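Local coordinates for beta-porphyranase (Bacteroides plebeius, PDB 4AWD), which cleaves the sulfated red-algal polysaccharide porphyran at its beta-D-galactose-(1->4)-alpha-L-galactose-6-sulfate linkages, releasing mostly disaccharides, at residues 284-289 with 307-312; 98-103 with 141-146. One frame throughout, in Å; residues are numbered along the deposited sequence.

Interaction 1 (284-289 with 307-312); sequences IVTETY and STTYYD. With CA (calcium ion), chain C.
Ile284 and Tyr311 make the packed half of this contact. The CG2 methyl of Ile284 lies over one face of the Tyr311 ring, 3.5 Å from its centroid and 25° off the ring normal, a CH-pi contact displaced toward the phenol end. The methyl is modelled rather too close, so the exact spacing is doubtful. With CG1 beside the backbone N (chi1 -45°), Ile284 leaves CG2 anti to that N and directed at the ring. A branched aliphatic residue suits a flat aromatic surface, while the phenol of Tyr311 carries its hydroxyl past the methyl to Thr150, whose own hydroxyl binds Val285 O.

Two residues further along each segment the packing gives way to water. The Thr286 and Thr309 hydroxyls stand 3.8 Å apart, OG1 to OG1, and a water among buried side chains bridges them, 3.0 Å from Thr286 OG1 and 2.8 Å from Thr309 OG1. Thr309 OG1 also bonds Ser149. Threonine's small branched side chain fits these buried places and brings a hydroxyl to the water.

At the far end, Asp312 binds calcium through O (2.5 Å) and OD1 (2.4 Å), with Glu57, Asn59 and Gly94; at the other, Glu287, probably substrate-binding, pairs with Arg79. Face-to-face packing of strands 281-285 and 308-321, without backbone bonds between them, is characteristic of the beta-sandwich jelly roll of GH16 enzymes.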
loop_
_atom_site.group_PDB
_atom_site.type_symbol
_atom_site.label_atom_id
_atom_site.label_comp_id
_atom_site.label_asym_id
_atom_site.label_seq_id
_atom_site.Cartn_x
_atom_site.Cartn_y
_atom_site.Cartn_z
ATOM N N ILE A 284 1.611 3.642 3.558
ATOM C CA ILE A 284 0.314 3.346 4.144
ATOM C C ILE A 284 -0.575 4.553 3.856
ATOM O O ILE A 284 -0.363 5.621 4.404
ATOM C CB ILE A 284 0.401 3.026 5.659
ATOM C CG1 ILE A 284 1.560 2.061 5.948
ATOM C CG2 ILE A 284 -0.926 2.433 6.138
ATOM C CD1 ILE A 284 1.815 1.748 7.427
ATOM N N VAL A 285 -1.556 4.374 2.979
ATOM C CA VAL A 285 -2.178 5.514 2.306
ATOM C C VAL A 285 -3.707 5.477 2.261
ATOM O O VAL A 285 -4.320 4.439 2.054
ATOM C CB VAL A 285 -1.640 5.647 0.861
ATOM C CG1 VAL A 285 -2.415 6.685 0.079
ATOM C CG2 VAL A 285 -0.161 6.001 0.884
ATOM N N THR A 286 -4.287 6.658 2.407
ATOM C CA THR A 286 -5.723 6.888 2.343
ATOM C C THR A 286 -5.969 7.890 1.197
ATOM O O THR A 286 -5.526 9.043 1.256
ATOM C CB THR A 286 -6.169 7.430 3.722
ATOM O OG1 THR A 286 -6.864 6.397 4.444
ATOM C CG2 THR A 286 -6.993 8.629 3.589
ATOM N N GLU A 287 -6.629 7.448 0.121
ATOM C CA GLU A 287 -6.661 8.277 -1.077
ATOM C C GLU A 287 -7.988 8.301 -1.782
ATOM O O GLU A 287 -8.969 7.606 -1.426
ATOM C CB GLU A 287 -5.583 7.847 -2.074
ATOM C CG GLU A 287 -6.059 6.850 -3.120
ATOM C CD GLU A 287 -4.988 5.816 -3.436
ATOM O OE1 GLU A 287 -4.727 4.968 -2.553
ATOM O OE2 GLU A 287 -4.404 5.866 -4.550
ATOM N N THR A 288 -8.053 9.166 -2.773
ATOM C CA THR A 288 -9.258 9.288 -3.544
ATOM C C THR A 288 -8.888 8.814 -4.995
ATOM O O THR A 288 -7.735 8.992 -5.458
ATOM C CB THR A 288 -9.809 10.759 -3.313
ATOM O OG1 THR A 288 -11.246 10.808 -3.270
ATOM C CG2 THR A 288 -9.292 11.686 -4.260
ATOM N N TYR A 289 -9.835 8.120 -5.654
ATOM C CA TYR A 289 -9.629 7.553 -7.013
ATOM C C TYR A 289 -10.514 8.244 -8.041
ATOM O O TYR A 289 -11.668 8.560 -7.744
ATOM C CB TYR A 289 -10.033 6.094 -7.056
ATOM C CG TYR A 289 -9.205 5.118 -6.255
ATOM C CD1 TYR A 289 -7.879 4.844 -6.593
ATOM C CD2 TYR A 289 -9.778 4.413 -5.198
ATOM C CE1 TYR A 289 -7.137 3.921 -5.876
ATOM C CE2 TYR A 289 -9.055 3.505 -4.476
ATOM C CZ TYR A 289 -7.734 3.251 -4.810
ATOM O OH TYR A 289 -7.029 2.317 -4.076
ATOM N N SER A 307 -14.971 7.297 9.596
ATOM C CA SER A 307 -14.107 7.933 8.593
ATOM C C SER A 307 -12.632 7.538 8.699
ATOM O O SER A 307 -11.793 8.048 7.958
ATOM C CB SER A 307 -14.234 9.454 8.689
ATOM O OG SER A 307 -15.587 9.846 8.583
ATOM N N THR A 308 -12.331 6.622 9.613
ATOM C CA THR A 308 -10.964 6.232 9.946
ATOM C C THR A 308 -10.613 4.845 9.413
ATOM O O THR A 308 -11.421 3.914 9.497
ATOM C CB THR A 308 -10.772 6.270 11.479
ATOM O OG1 THR A 308 -11.025 7.602 11.944
ATOM C CG2 THR A 308 -9.372 5.855 11.890
ATOM N N THR A 309 -9.411 4.716 8.854
ATOM C CA THR A 309 -8.874 3.407 8.527
ATOM C C THR A 309 -7.997 3.006 9.694
ATOM O O THR A 309 -7.165 3.809 10.156
ATOM C CB THR A 309 -8.043 3.414 7.220
ATOM O OG1 THR A 309 -8.889 3.696 6.093
ATOM C CG2 THR A 309 -7.388 2.063 7.011
ATOM N N TYR A 310 -8.175 1.775 10.167
ATOM C CA TYR A 310 -7.419 1.291 11.327
ATOM C C TYR A 310 -6.402 0.224 10.972
ATOM O O TYR A 310 -6.721 -0.754 10.291
ATOM C CB TYR A 310 -8.359 0.727 12.385
ATOM C CG TYR A 310 -9.324 1.715 12.975
ATOM C CD1 TYR A 310 -8.967 2.482 14.082
ATOM C CD2 TYR A 310 -10.606 1.862 12.448
ATOM C CE1 TYR A 310 -9.860 3.386 14.641
ATOM C CE2 TYR A 310 -11.506 2.756 13.006
ATOM C CZ TYR A 310 -11.131 3.511 14.100
ATOM O OH TYR A 310 -12.014 4.409 14.648
ATOM N N TYR A 311 -5.178 0.406 11.448
ATOM C CA TYR A 311 -4.160 -0.614 11.300
ATOM C C TYR A 311 -3.732 -1.057 12.686
ATOM O O TYR A 311 -3.109 -0.288 13.431
ATOM C CB TYR A 311 -2.958 -0.080 10.510
ATOM C CG TYR A 311 -3.307 0.487 9.154
ATOM C CD1 TYR A 311 -3.795 1.792 9.022
ATOM C CD2 TYR A 311 -3.143 -0.279 8.005
ATOM C CE1 TYR A 311 -4.115 2.315 7.787
ATOM C CE2 TYR A 311 -3.467 0.243 6.747
ATOM C CZ TYR A 311 -3.947 1.537 6.651
ATOM O OH TYR A 311 -4.256 2.043 5.416
ATOM N N ASP A 312 -4.094 -2.288 13.033
ATOM C CA ASP A 312 -3.719 -2.898 14.310
ATOM C C ASP A 312 -2.209 -3.104 14.369
ATOM O O ASP A 312 -1.580 -2.872 15.399
ATOM C CB ASP A 312 -4.443 -4.240 14.508
ATOM C CG ASP A 312 -4.273 -4.798 15.911
ATOM O OD1 ASP A 312 -3.629 -4.134 16.745
ATOM O OD2 ASP A 312 -4.777 -5.906 16.180
HETATM CA CA CA C . -1.892 -2.912 17.842
HETATM O O HOH W 1 -9.767 5.569 4.151
HETATM O O HOH W 2 -0.717 -4.932 18.205
#

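Interaction 2 (98-103 with 141-146)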
loop_
_atom_site.group_PDB
_atom_site.type_symbol
_atom_site.label_atom_id
_atom_site.label_comp_id
_atom_site.label_asym_id
_atom_site.label_seq_id
_atom_site.Cartn_x
_atom_site.Cartn_y
_atom_site.Cartn_z
ATOM N N ILE A 98 -5.577 6.363 10.360
ATOM C CA ILE A 98 -5.544 7.379 9.312
ATOM C C ILE A 98 -6.964 7.840 9.034
ATOM O O ILE A 98 -7.751 7.096 8.455
ATOM C CB ILE A 98 -4.864 6.901 7.998
ATOM C CG1 ILE A 98 -3.458 6.318 8.270
ATOM C CG2 ILE A 98 -4.778 8.076 7.027
ATOM C CD1 ILE A 98 -2.758 5.713 7.019
ATOM N N ILE A 99 -7.288 9.053 9.470
ATOM C CA ILE A 99 -8.655 9.569 9.366
ATOM C C ILE A 99 -8.790 10.467 8.139
ATOM O O ILE A 99 -7.847 11.194 7.784
ATOM C CB ILE A 99 -9.125 10.282 10.694
ATOM C CG1 ILE A 99 -10.645 10.515 10.697
ATOM C CG2 ILE A 99 -8.315 11.573 10.986
ATOM C CD1 ILE A 99 -11.226 11.073 12.027
ATOM N N ASN A 100 -9.947 10.388 7.477
ATOM C CA ASN A 100 -10.287 11.290 6.367
ATOM C C ASN A 100 -11.166 12.435 6.840
ATOM O O ASN A 100 -12.183 12.213 7.496
ATOM C CB ASN A 100 -11.003 10.530 5.250
ATOM C CG ASN A 100 -10.283 9.275 4.863
ATOM O OD1 ASN A 100 -9.095 9.313 4.566
ATOM N ND2 ASN A 100 -10.985 8.148 4.893
ATOM N N THR A 101 -10.763 13.659 6.521
ATOM C CA THR A 101 -11.462 14.842 7.002
ATOM C C THR A 101 -11.693 15.810 5.855
ATOM O O THR A 101 -10.999 15.752 4.835
ATOM C CB THR A 101 -10.645 15.579 8.082
ATOM O OG1 THR A 101 -9.398 16.018 7.515
ATOM C CG2 THR A 101 -10.386 14.671 9.303
ATOM N N VAL A 102 -12.674 16.687 6.033
ATOM C CA VAL A 102 -12.828 17.874 5.209
ATOM C C VAL A 102 -11.566 18.734 5.348
ATOM O O VAL A 102 -11.081 18.958 6.450
ATOM C CB VAL A 102 -14.091 18.670 5.659
ATOM C CG1 VAL A 102 -14.140 20.039 5.037
ATOM C CG2 VAL A 102 -15.360 17.874 5.319
ATOM N N LEU A 103 -11.010 19.191 4.233
ATOM C CA LEU A 103 -9.866 20.091 4.299
ATOM C C LEU A 103 -10.335 21.523 4.142
ATOM O O LEU A 103 -10.924 21.871 3.130
ATOM C CB LEU A 103 -8.829 19.760 3.221
ATOM C CG LEU A 103 -7.604 20.678 3.269
ATOM C CD1 LEU A 103 -6.870 20.545 4.597
ATOM C CD2 LEU A 103 -6.696 20.380 2.131
ATOM N N LYS A 141 -8.666 -2.507 9.180
ATOM C CA LYS A 141 -10.103 -2.372 8.977
ATOM C C LYS A 141 -10.290 -1.114 8.154
ATOM O O LYS A 141 -9.749 -0.064 8.512
ATOM C CB LYS A 141 -10.853 -2.299 10.323
ATOM C CG LYS A 141 -12.381 -2.094 10.161
ATOM C CD LYS A 141 -13.197 -2.455 11.411
ATOM C CE LYS A 141 -13.220 -1.330 12.431
ATOM N NZ LYS A 141 -14.564 -1.249 13.077
ATOM N N ALA A 142 -11.004 -1.223 7.036
ATOM C CA ALA A 142 -11.185 -0.059 6.129
ATOM C C ALA A 142 -12.141 0.963 6.712
ATOM O O ALA A 142 -13.031 0.610 7.475
ATOM C CB ALA A 142 -11.666 -0.491 4.733
ATOM N N SER A 143 -11.941 2.231 6.349
ATOM C CA SER A 143 -12.899 3.286 6.676
ATOM C C SER A 143 -14.193 3.006 5.925
ATOM O O SER A 143 -14.142 2.470 4.810
ATOM C CB SER A 143 -12.349 4.653 6.279
ATOM O OG SER A 143 -12.157 4.726 4.874
ATOM N N LEU A 144 -15.338 3.329 6.540
ATOM C CA LEU A 144 -16.648 3.238 5.881
ATOM C C LEU A 144 -16.851 4.505 5.052
ATOM O O LEU A 144 -17.597 5.418 5.410
ATOM C CB LEU A 144 -17.783 3.023 6.889
ATOM C CG LEU A 144 -19.100 2.427 6.332
ATOM C CD1 LEU A 144 -18.915 1.017 5.832
ATOM C CD2 LEU A 144 -20.232 2.452 7.360
ATOM N N THR A 145 -16.188 4.513 3.906
ATOM C CA THR A 145 -15.890 5.729 3.196
ATOM C C THR A 145 -15.543 5.326 1.770
ATOM O O THR A 145 -15.148 4.178 1.539
ATOM C CB THR A 145 -14.683 6.402 3.914
ATOM O OG1 THR A 145 -15.131 7.516 4.710
ATOM C CG2 THR A 145 -13.611 6.824 2.972
ATOM N N THR A 146 -15.705 6.252 0.823
ATOM C CA THR A 146 -15.306 6.021 -0.558
ATOM C C THR A 146 -13.853 6.431 -0.849
ATOM O O THR A 146 -13.470 6.616 -2.013
ATOM C CB THR A 146 -16.218 6.764 -1.553
ATOM O OG1 THR A 146 -16.366 8.118 -1.134
ATOM C CG2 THR A 146 -17.602 6.093 -1.685
HETATM O O HOH W 1 -9.767 5.569 4.151
#
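Asn100 directs its amide at a bend in segment 141-146, where Ser143 and Thr145 receive it from two directions. ND2 does all the touching: it lies 3.5 Å from Thr145 CG2, a van der Waals contact, and 3.6 Å from Ser143 OG, too far for a direct hydrogen bond. The threonine methyl sits to one side of the amide plane, and the two side chains meet at a slant rather than running alongside each other.

A water closes the gap between amide and serine. It accepts a hydrogen bond from Asn100 ND2 at 2.9 Å and donates one to Ser143 OG at 2.6 Å, so the two polar groups are coupled through the water rather than by a direct hydrogen bond. Ser143 makes this possible by placing OG between its backbone N and carbonyl carbon (chi1 63°). A short hydroxyl fits here because it leaves room for the water, whereas the longer amide of Asn100 can span the distance from its strand.

The bend itself is an inverse gamma turn centred on Leu144, which presents the residues before and after it to the same asparagine. Thr145 OG1 makes a weak bond back to Leu144 O, at 3.3 Å, while its CG2 goes to the amide. Outside the pair, Ser143 N is held by the hydroxyl of Ser149, and Met147 also packs on Asn100.

Asn100 interrupts strand 95-107, and its backbone bonds to Ser307, at the approach to strand 308-321. The loop it meets joins strand 134-141, a neighbour of 308-321, to strand 149-163, a neighbour of 281-285. What results is a water-mediated seam between a strand break and a connecting loop, consistent with a position at one end of the GH16 jelly-roll sandwich.

The two interactions are both buried and share one water, which joins Thr286 and Thr309 of interaction 1 to Asn100 and Ser143 of interaction 2. Strands 308-321 and 95-107 are neighbours, linked by Thr309 N and Ile98 O at 2.9 Å, and Tyr310 O probably bonds Lys141 N at 2.8 Å on the other flank. Their chemistry differs with their place. Interaction 1, its centre about 10 Å from the centre of the chain, combines aromatic-aliphatic core packing with a polar fringe; interaction 2, centre to centre about 15 Å out, is smaller and mainly polar. The packed core therefore passes into a cluster of three hydroxyls and an amide round a single water.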